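Local structure of endo-xylogalacturonan hydrolase A (Aspergillus tubingensis, 4C2L) at residues E37-C42 against S68-Q73; Q118-L123 against S128-P133; I235-L240 against S282-N287. The protein hydrolyses xylogalacturonan, the xylose-substituted galacturonan of the hairy regions of pectin, and needs the xylose-bearing galacturonic acid backbone for activity. All blocks are in the same frame, centred on the assembly; numbering follows the deposited sequence.

Contact 1 of 3, residues E37-C42 against S68-Q73; sequences EALSSC and SDCDIQ
L39 meets C70 and I72 in a small, buried, purely apolar contact near the N-terminal end of the right-handed parallel beta-helix expected of a family 28 glycoside hydrolase, where helix 32-42 packs against strand 70-74. One methyl does the touching from the helix: L39 CD1 lies 3.8 Å from I72 CD1 and 4.0 Å from C70 SG, so it sits against both residues at once. The leucine lies across the isoleucine, roughly perpendicular to it, and the approach is methyl against methyl. L39 gets there with CG anti to its backbone N (chi1 -159°). C70 points at the helix and its sulfur is tied to C67 in a disulfide, which fixes the position of the atom L39 leans on. The side chain of D71, alternating with these two, starts out away from the helix; OD2 takes a bond from Q73 NE2 (2.7 Å), met from above the carboxylate plane, while OD1 is in a salt bridge with R105. L102 touches both C70 and I72, and I48 touches L39. Between these two segments the contact is thus apolar: D71 pairs with Q73 and R105, and one sulfur of the interface is locked covalently.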
loop_
_atom_site.group_PDB
_atom_site.type_symbol
_atom_site.label_atom_id
_atom_site.label_comp_id
_atom_site.label_asym_id
_atom_site.label_seq_id
_atom_site.Cartn_x
_atom_site.Cartn_y
_atom_site.Cartn_z
ATOM N N GLU A 37 10.843 -17.062 21.566
ATOM C CA GLU A 37 10.680 -18.103 22.583
ATOM C C GLU A 37 9.350 -17.910 23.309
ATOM O O GLU A 37 8.649 -18.885 23.567
ATOM C CB GLU A 37 11.845 -18.140 23.568
ATOM C CG GLU A 37 11.932 -19.457 24.344
ATOM C CD GLU A 37 10.933 -19.519 25.481
ATOM O OE1 GLU A 37 10.635 -18.438 26.056
ATOM O OE2 GLU A 37 10.444 -20.635 25.794
ATOM N N ALA A 38 9.006 -16.657 23.614
ATOM C CA ALA A 38 7.707 -16.355 24.222
ATOM C C ALA A 38 6.568 -16.788 23.300
ATOM O O ALA A 38 5.593 -17.408 23.751
ATOM C CB ALA A 38 7.596 -14.867 24.548
ATOM N N LEU A 39 6.695 -16.486 22.007
ATOM C CA LEU A 39 5.693 -16.905 21.032
ATOM C C LEU A 39 5.612 -18.427 20.932
ATOM O O LEU A 39 4.527 -18.998 20.864
ATOM C CB LEU A 39 5.947 -16.278 19.651
ATOM C CG LEU A 39 4.720 -16.242 18.733
ATOM C CD1 LEU A 39 3.649 -15.299 19.285
ATOM C CD2 LEU A 39 5.103 -15.812 17.324
ATOM N N SER A 40 6.758 -19.092 20.925
ATOM C CA SER A 40 6.759 -20.544 20.852
ATOM C C SER A 40 6.107 -21.155 22.094
ATOM O O SER A 40 5.354 -22.143 22.011
ATOM C CB SER A 40 8.185 -21.072 20.700
ATOM O OG SER A 40 8.106 -22.430 20.310
ATOM N N SER A 41 6.373 -20.547 23.239
ATOM C CA SER A 41 5.863 -21.069 24.496
ATOM C C SER A 41 4.343 -20.842 24.646
ATOM O O SER A 41 3.618 -21.754 25.061
ATOM C CB SER A 41 6.630 -20.455 25.659
ATOM O OG SER A 41 6.105 -20.912 26.895
ATOM N N CYS A 42 3.876 -19.645 24.291
ATOM C CA CYS A 42 2.481 -19.233 24.517
ATOM C C CYS A 42 1.613 -19.118 23.262
ATOM O O CYS A 42 0.391 -18.951 23.370
ATOM C CB CYS A 42 2.439 -17.904 25.271
ATOM S SG CYS A 42 2.734 -18.085 27.043
ATOM N N SER A 68 -0.381 -19.648 16.519
ATOM C CA SER A 68 -1.541 -20.398 16.033
ATOM C C SER A 68 -2.712 -19.986 16.917
ATOM O O SER A 68 -2.820 -20.421 18.063
ATOM C CB SER A 68 -1.261 -21.903 16.124
ATOM O OG SER A 68 -2.388 -22.654 15.730
ATOM N N ASP A 69 -3.562 -19.113 16.388
ATOM C CA ASP A 69 -4.633 -18.472 17.175
ATOM C C ASP A 69 -4.053 -17.739 18.369
ATOM O O ASP A 69 -4.572 -17.835 19.490
ATOM C CB ASP A 69 -5.687 -19.497 17.620
ATOM C CG ASP A 69 -6.308 -20.226 16.454
ATOM O OD1 ASP A 69 -6.833 -19.547 15.547
ATOM O OD2 ASP A 69 -6.266 -21.483 16.430
ATOM N N CYS A 70 -2.959 -17.021 18.132
ATOM C CA CYS A 70 -2.268 -16.317 19.198
ATOM C C CYS A 70 -2.688 -14.860 19.205
ATOM O O CYS A 70 -3.225 -14.341 18.217
ATOM C CB CYS A 70 -0.747 -16.434 19.044
ATOM S SG CYS A 70 -0.055 -15.310 17.821
ATOM N N ASP A 71 -2.439 -14.208 20.329
ATOM C CA ASP A 71 -2.734 -12.793 20.495
ATOM C C ASP A 71 -1.444 -12.097 20.936
ATOM O O ASP A 71 -0.910 -12.382 22.009
ATOM C CB ASP A 71 -3.862 -12.645 21.529
ATOM C CG ASP A 71 -4.258 -11.195 21.804
ATOM O OD1 ASP A 71 -3.952 -10.271 21.008
ATOM O OD2 ASP A 71 -4.922 -10.989 22.845
ATOM N N ILE A 72 -0.924 -11.220 20.081
ATOM C CA ILE A 72 0.304 -10.481 20.366
ATOM C C ILE A 72 -0.057 -9.029 20.683
ATOM O O ILE A 72 -0.426 -8.254 19.794
ATOM C CB ILE A 72 1.285 -10.542 19.171
ATOM C CG1 ILE A 72 1.531 -11.999 18.765
ATOM C CG2 ILE A 72 2.588 -9.834 19.499
ATOM C CD1 ILE A 72 2.346 -12.175 17.487
ATOM N N GLN A 73 0.044 -8.674 21.955
ATOM C CA GLN A 73 -0.357 -7.338 22.417
ATOM C C GLN A 73 0.859 -6.438 22.527
ATOM O O GLN A 73 1.702 -6.581 23.422
ATOM C CB GLN A 73 -1.133 -7.428 23.737
ATOM C CG GLN A 73 -2.298 -8.403 23.632
ATOM C CD GLN A 73 -3.077 -8.572 24.926
ATOM O OE1 GLN A 73 -2.734 -7.980 25.966
ATOM N NE2 GLN A 73 -4.117 -9.402 24.874
#

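Contact 2 of 3, residues Q118-L123 against S128-P133; sequences QDAWDL and SSYSRP
L123 lays its CD2 methyl almost squarely over the ring of Y130, 3.5 Å from the ring centroid and only 7° off the ring normal, a CH-pi contact between the helix and the loop that follows it. The leucine runs roughly perpendicular to the tyrosine side chain, and L123 CG also comes within 3.9 Å of Y130 CG, so the leucine branch point as well as its methyl rests on the same face. Both residues carry CG anti to the backbone N (chi1 -178° in L123 and -177° in Y130), which extends each toward the other. One turn back, A120 CB meets the edge of the same ring, 4.1 Å from Y130 CE2, and packs against the aliphatic part of R132, with CD 3.9 Å away. A120 CB thus touches both tyrosine and arginine. R132 then bends at chi3, and its guanidinium plane stands perpendicular to the W121 indole; R132 NH1 approaches W121 CD1 edge to edge at 4.0 Å, which is not a cation-pi stack. NH1 instead has two carbonyl partners, P155 O and K186 O, and NH2 an amide oxygen, N187 OD1, while F124 makes a cation-pi contact, a setting that would probably favour the buried positive charge. The R132 side chain lies about 8 Å from that of D210, the probable proton donor, so the contact borders the likely catalytic region. Helix 118-126 and its return loop pack beside helix 84-87, where T84 touches L123 and takes a bond from Y130 OH on its carbonyl and W87 touches Y130, and the loop then leads into strand 134-139 of the beta-helix.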
loop_
_atom_site.group_PDB
_atom_site.type_symbol
_atom_site.label_atom_id
_atom_site.label_comp_id
_atom_site.label_asym_id
_atom_site.label_seq_id
_atom_site.Cartn_x
_atom_site.Cartn_y
_atom_site.Cartn_z
ATOM N N GLN A 118 15.557 5.529 8.412
ATOM C CA GLN A 118 16.321 6.678 7.880
ATOM C C GLN A 118 17.568 6.243 7.115
ATOM O O GLN A 118 17.823 6.727 6.008
ATOM C CB GLN A 118 16.744 7.643 9.003
ATOM C CG GLN A 118 17.387 8.919 8.463
ATOM C CD GLN A 118 16.388 9.826 7.743
ATOM O OE1 GLN A 118 15.324 10.152 8.283
ATOM N NE2 GLN A 118 16.721 10.233 6.519
ATOM N N ASP A 119 18.356 5.359 7.719
ATOM C CA ASP A 119 19.598 4.942 7.077
ATOM C C ASP A 119 19.328 4.285 5.722
ATOM O O ASP A 119 20.063 4.519 4.759
ATOM C CB ASP A 119 20.395 3.996 7.974
ATOM C CG ASP A 119 21.034 4.702 9.156
ATOM O OD1 ASP A 119 20.933 5.944 9.276
ATOM O OD2 ASP A 119 21.633 3.990 9.985
ATOM N N ALA A 120 18.278 3.469 5.662
ATOM C CA ALA A 120 17.888 2.809 4.419
ATOM C C ALA A 120 17.495 3.841 3.372
ATOM O O ALA A 120 17.860 3.707 2.201
ATOM C CB ALA A 120 16.754 1.821 4.664
ATOM N N TRP A 121 16.754 4.878 3.772
ATOM C CA TRP A 121 16.354 5.881 2.774
ATOM C C TRP A 121 17.539 6.624 2.235
ATOM O O TRP A 121 17.598 6.938 1.054
ATOM C CB TRP A 121 15.356 6.884 3.338
ATOM C CG TRP A 121 14.147 6.255 3.954
ATOM C CD1 TRP A 121 13.522 5.057 3.592
ATOM C CD2 TRP A 121 13.360 6.783 5.071
ATOM N NE1 TRP A 121 12.436 4.818 4.411
ATOM C CE2 TRP A 121 12.285 5.827 5.308
ATOM C CE3 TRP A 121 13.454 7.923 5.886
ATOM C CZ2 TRP A 121 11.344 6.008 6.327
ATOM C CZ3 TRP A 121 12.495 8.104 6.893
ATOM C CH2 TRP A 121 11.464 7.174 7.108
ATOM N N ASP A 122 18.499 6.921 3.102
ATOM C CA ASP A 122 19.685 7.661 2.675
ATOM C C ASP A 122 20.589 6.809 1.797
ATOM O O ASP A 122 21.130 7.298 0.798
ATOM C CB ASP A 122 20.447 8.190 3.894
ATOM C CG ASP A 122 19.680 9.284 4.634
ATOM O OD1 ASP A 122 18.972 10.094 4.015
ATOM O OD2 ASP A 122 19.827 9.357 5.853
ATOM N N LEU A 123 20.732 5.530 2.145
ATOM C CA LEU A 123 21.504 4.600 1.319
ATOM C C LEU A 123 20.848 4.405 -0.047
ATOM O O LEU A 123 21.505 4.502 -1.077
ATOM C CB LEU A 123 21.681 3.258 2.025
ATOM C CG LEU A 123 22.510 2.190 1.307
ATOM C CD1 LEU A 123 23.874 2.729 0.885
ATOM C CD2 LEU A 123 22.681 0.990 2.232
ATOM N N SER A 128 20.593 3.083 -5.829
ATOM C CA SER A 128 19.271 2.554 -6.111
ATOM C C SER A 128 19.257 1.015 -6.165
ATOM O O SER A 128 18.196 0.426 -6.246
ATOM C CB SER A 128 18.747 3.135 -7.429
ATOM O OG SER A 128 19.575 2.692 -8.489
ATOM N N SER A 129 20.425 0.375 -6.110
ATOM C CA SER A 129 20.476 -1.085 -6.105
ATOM C C SER A 129 20.254 -1.650 -4.694
ATOM O O SER A 129 20.124 -2.867 -4.526
ATOM C CB SER A 129 21.797 -1.602 -6.691
ATOM O OG SER A 129 22.861 -1.451 -5.771
ATOM N N TYR A 130 20.239 -0.778 -3.682
ATOM C CA TYR A 130 20.010 -1.244 -2.317
ATOM C C TYR A 130 18.567 -1.763 -2.181
ATOM O O TYR A 130 17.609 -1.051 -2.492
ATOM C CB TYR A 130 20.325 -0.148 -1.284
ATOM C CG TYR A 130 20.162 -0.651 0.129
ATOM C CD1 TYR A 130 20.935 -1.715 0.595
ATOM C CD2 TYR A 130 19.223 -0.081 0.995
ATOM C CE1 TYR A 130 20.794 -2.201 1.887
ATOM C CE2 TYR A 130 19.082 -0.557 2.300
ATOM C CZ TYR A 130 19.856 -1.629 2.730
ATOM O OH TYR A 130 19.712 -2.141 4.016
ATOM N N SER A 131 18.428 -3.009 -1.730
ATOM C CA SER A 131 17.149 -3.696 -1.650
ATOM C C SER A 131 16.730 -3.764 -0.180
ATOM O O SER A 131 17.487 -4.248 0.669
ATOM C CB SER A 131 17.294 -5.116 -2.228
ATOM O OG SER A 131 16.088 -5.840 -2.139
ATOM N N ARG A 132 15.537 -3.237 0.098
ATOM C CA ARG A 132 15.046 -3.065 1.479
ATOM C C ARG A 132 13.876 -3.993 1.807
ATOM O O ARG A 132 13.044 -4.287 0.940
ATOM C CB ARG A 132 14.583 -1.619 1.694
ATOM C CG ARG A 132 15.674 -0.582 1.487
ATOM C CD ARG A 132 15.054 0.787 1.286
ATOM N NE ARG A 132 14.536 0.903 -0.084
ATOM C CZ ARG A 132 13.651 1.809 -0.483
ATOM N NH1 ARG A 132 13.124 2.666 0.386
ATOM N NH2 ARG A 132 13.285 1.853 -1.765
ATOM N N PRO A 133 13.773 -4.418 3.079
ATOM C CA PRO A 133 12.686 -5.305 3.487
ATOM C C PRO A 133 11.356 -4.574 3.706
ATOM O O PRO A 133 11.348 -3.375 3.973
ATOM C CB PRO A 133 13.175 -5.847 4.837
ATOM C CG PRO A 133 14.019 -4.724 5.382
ATOM C CD PRO A 133 14.721 -4.151 4.179
#

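Contact 3 of 3, residues I235-L240 against S282-N287; sequences ISVGSL and SNVTFN. With NAG (2-acetamido-2-deoxy-beta-D-glucopyranose), chain B; SO4 (sulfate ion), chain E; SO4 (sulfate ion), chain I.
F286 and V284 of strand 279-294 face I235 and V237 of strand 235-240 across the interior of the parallel beta-helix, and the packed part of the contact is made wholly by these four buried residues. Strands 235-240 and 284-287 run nearly antiparallel (166°) with their axes 10.0 Å apart, too far for backbone pairing, so side chains fill the gap. The F286 ring makes most of the contacts: CE2 lies 3.8 Å from the carbonyl O of I235 and 4.1 Å from I235 CG2, and CZ lies 4.2 Å from V237 CG2. The isoleucine and phenylalanine side chains lie alongside each other, running opposite ways. V237 CG2 also reaches V284 CG1, at 4.3 Å, a looser touch. The outward groups behave quite differently. N283, at a corner of the chain, carries an N-linked GlcNAc on ND2, and N287 ND2 bonds a sulfate ion at 2.8 Å. S239, on the other segment, follows a cis peptide and holds a second sulfate through its backbone N (2.6 Å to O3) and OG (2.8 Å to O2). Both sulfates probably come from the crystallisation liquor, and they mark polar positions set apart from the apolar packing. The preceding G238 has backbone angles that call for glycine, and its carbonyl bonds K216. Strand 235-240 lies between strands 213-215 and 266-269 in one parallel sheet, bonding to V213 and F215 on one side and to A264 and G266 on the other. The opposing strand 279-294 runs between 246-259 and 319-329; F298 meets F286 edge-to-face, and I323 and F328 continue the stack of apolar side chains within the coil.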
loop_
_atom_site.group_PDB
_atom_site.type_symbol
_atom_site.label_atom_id
_atom_site.label_comp_id
_atom_site.label_asym_id
_atom_site.label_seq_id
_atom_site.Cartn_x
_atom_site.Cartn_y
_atom_site.Cartn_z
ATOM N N ILE A 235 -4.518 5.699 -4.122
ATOM C CA ILE A 235 -5.107 4.365 -4.028
ATOM C C ILE A 235 -4.998 3.865 -5.456
ATOM O O ILE A 235 -5.684 4.367 -6.347
ATOM C CB ILE A 235 -6.591 4.446 -3.595
ATOM C CG1 ILE A 235 -6.753 5.131 -2.235
ATOM C CG2 ILE A 235 -7.254 3.069 -3.577
ATOM C CD1 ILE A 235 -6.138 4.411 -1.063
ATOM N N SER A 236 -4.109 2.894 -5.666
ATOM C CA SER A 236 -3.580 2.624 -6.986
ATOM C C SER A 236 -3.726 1.154 -7.369
ATOM O O SER A 236 -3.301 0.281 -6.625
ATOM C CB SER A 236 -2.088 3.010 -6.964
ATOM O OG SER A 236 -1.510 2.993 -8.254
ATOM N N VAL A 237 -4.356 0.874 -8.508
ATOM C CA VAL A 237 -4.345 -0.492 -9.037
ATOM C C VAL A 237 -3.069 -0.640 -9.857
ATOM O O VAL A 237 -2.836 0.094 -10.826
ATOM C CB VAL A 237 -5.574 -0.818 -9.917
ATOM C CG1 VAL A 237 -5.409 -2.177 -10.601
ATOM C CG2 VAL A 237 -6.858 -0.797 -9.085
ATOM N N GLY A 238 -2.248 -1.607 -9.483
ATOM C CA GLY A 238 -1.043 -1.913 -10.248
ATOM C C GLY A 238 0.277 -1.540 -9.571
ATOM O O GLY A 238 0.317 -1.307 -8.350
ATOM N N SER A 239 1.367 -1.498 -10.351
ATOM C CA SER A 239 1.309 -1.781 -11.796
ATOM C C SER A 239 0.965 -3.243 -12.062
ATOM O O SER A 239 1.263 -4.123 -11.263
ATOM C CB SER A 239 2.639 -1.470 -12.474
ATOM O OG SER A 239 3.671 -2.259 -11.919
ATOM N N LEU A 240 0.341 -3.480 -13.206
ATOM C CA LEU A 240 0.038 -4.835 -13.649
ATOM C C LEU A 240 0.660 -5.043 -15.021
ATOM O O LEU A 240 0.770 -4.099 -15.798
ATOM C CB LEU A 240 -1.481 -5.011 -13.769
ATOM C CG LEU A 240 -2.324 -4.667 -12.541
ATOM C CD1 LEU A 240 -3.786 -4.886 -12.893
ATOM C CD2 LEU A 240 -1.921 -5.503 -11.330
ATOM N N SER A 282 -11.247 -5.897 -12.981
ATOM C CA SER A 282 -12.705 -5.982 -13.045
ATOM C C SER A 282 -13.387 -5.704 -11.720
ATOM O O SER A 282 -12.962 -6.174 -10.670
ATOM C CB SER A 282 -13.152 -7.330 -13.630
ATOM O OG SER A 282 -12.883 -8.398 -12.749
ATOM N N ASN A 283 -14.453 -4.905 -11.781
ATOM C CA ASN A 283 -15.250 -4.589 -10.601
ATOM C C ASN A 283 -14.409 -3.900 -9.530
ATOM O O ASN A 283 -14.157 -4.460 -8.464
ATOM C CB ASN A 283 -15.948 -5.839 -10.057
ATOM C CG ASN A 283 -16.740 -5.577 -8.789
ATOM O OD1 ASN A 283 -17.212 -4.461 -8.542
ATOM N ND2 ASN A 283 -16.887 -6.607 -7.976
ATOM N N VAL A 284 -13.987 -2.684 -9.841
ATOM C CA VAL A 284 -13.250 -1.859 -8.897
ATOM C C VAL A 284 -14.019 -0.562 -8.726
ATOM O O VAL A 284 -14.280 0.139 -9.692
ATOM C CB VAL A 284 -11.815 -1.588 -9.371
ATOM C CG1 VAL A 284 -11.111 -0.642 -8.406
ATOM C CG2 VAL A 284 -11.047 -2.908 -9.500
ATOM N N THR A 285 -14.366 -0.248 -7.482
ATOM C CA THR A 285 -15.071 1.001 -7.198
ATOM C C THR A 285 -14.242 1.903 -6.288
ATOM O O THR A 285 -13.741 1.449 -5.260
ATOM C CB THR A 285 -16.407 0.705 -6.498
ATOM O OG1 THR A 285 -17.260 -0.006 -7.401
ATOM C CG2 THR A 285 -17.100 2.023 -6.064
ATOM N N PHE A 286 -14.132 3.171 -6.678
ATOM C CA PHE A 286 -13.496 4.205 -5.881
ATOM C C PHE A 286 -14.645 5.158 -5.554
ATOM O O PHE A 286 -15.154 5.845 -6.445
ATOM C CB PHE A 286 -12.454 4.966 -6.690
ATOM C CG PHE A 286 -11.365 4.111 -7.301
ATOM C CD1 PHE A 286 -11.528 3.555 -8.574
ATOM C CD2 PHE A 286 -10.155 3.912 -6.636
ATOM C CE1 PHE A 286 -10.510 2.792 -9.153
ATOM C CE2 PHE A 286 -9.136 3.149 -7.208
ATOM C CZ PHE A 286 -9.317 2.595 -8.471
ATOM N N ASN A 287 -15.045 5.191 -4.290
ATOM C CA ASN A 287 -16.213 5.973 -3.858
ATOM C C ASN A 287 -15.891 6.970 -2.746
ATOM O O ASN A 287 -15.084 6.679 -1.863
ATOM C CB ASN A 287 -17.307 5.022 -3.374
ATOM C CG ASN A 287 -18.569 5.753 -2.955
ATOM O OD1 ASN A 287 -19.225 6.411 -3.774
ATOM N ND2 ASN A 287 -18.920 5.641 -1.673
HETATM C C1 NAG B . -17.591 -6.488 -6.732
HETATM C C2 NAG B . -18.415 -7.755 -6.487
HETATM C C3 NAG B . -19.044 -7.748 -5.097
HETATM C C4 NAG B . -18.002 -7.426 -4.017
HETATM C C5 NAG B . -17.202 -6.165 -4.408
HETATM C C6 NAG B . -16.089 -5.757 -3.427
HETATM C C7 NAG B . -19.501 -8.707 -8.457
HETATM C C8 NAG B . -20.687 -8.616 -9.378
HETATM N N2 NAG B . -19.481 -7.824 -7.467
HETATM O O3 NAG B . -19.628 -9.011 -4.850
HETATM O O4 NAG B . -18.684 -7.240 -2.783
HETATM O O5 NAG B . -16.639 -6.324 -5.697
HETATM O O6 NAG B . -15.263 -6.849 -3.084
HETATM O O7 NAG B . -18.631 -9.557 -8.648
HETATM S S SO4 E . 4.946 -0.400 -9.165
HETATM O O1 SO4 E . 5.297 0.971 -8.739
HETATM O O2 SO4 E . 5.536 -0.637 -10.507
HETATM O O3 SO4 E . 3.477 -0.468 -9.172
HETATM O O4 SO4 E . 5.538 -1.378 -8.237
HETATM S S SO4 I . -22.464 7.438 -0.090
HETATM O O1 SO4 I . -21.989 8.750 0.404
HETATM O O2 SO4 I . -23.312 7.645 -1.288
HETATM O O3 SO4 I . -23.258 6.766 0.963
HETATM O O4 SO4 I . -21.303 6.591 -0.440
#

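In the fold
All three contacts join their segments without hydrogen bonds between them. The touching side chains of contacts 1 and 3 are buried, while L123 at the edge of contact 2 is partly exposed. Contact 1 packs a helix on a strand near the N-terminal end; contact 3 joins strands from two faces inside the coil; contact 2 folds a helix and its own following loop together. Contacts 1 and 3 are apolar, with a disulfide sulfur in contact 1, and each uses strands of the coil's parallel faces (70-74 and 279-294), with centres 36 Å apart. Contact 2 adds a buried arginine with polar partners and, like I235 of contact 3, lies near the probable catalytic residues; contact 1 is remote from them.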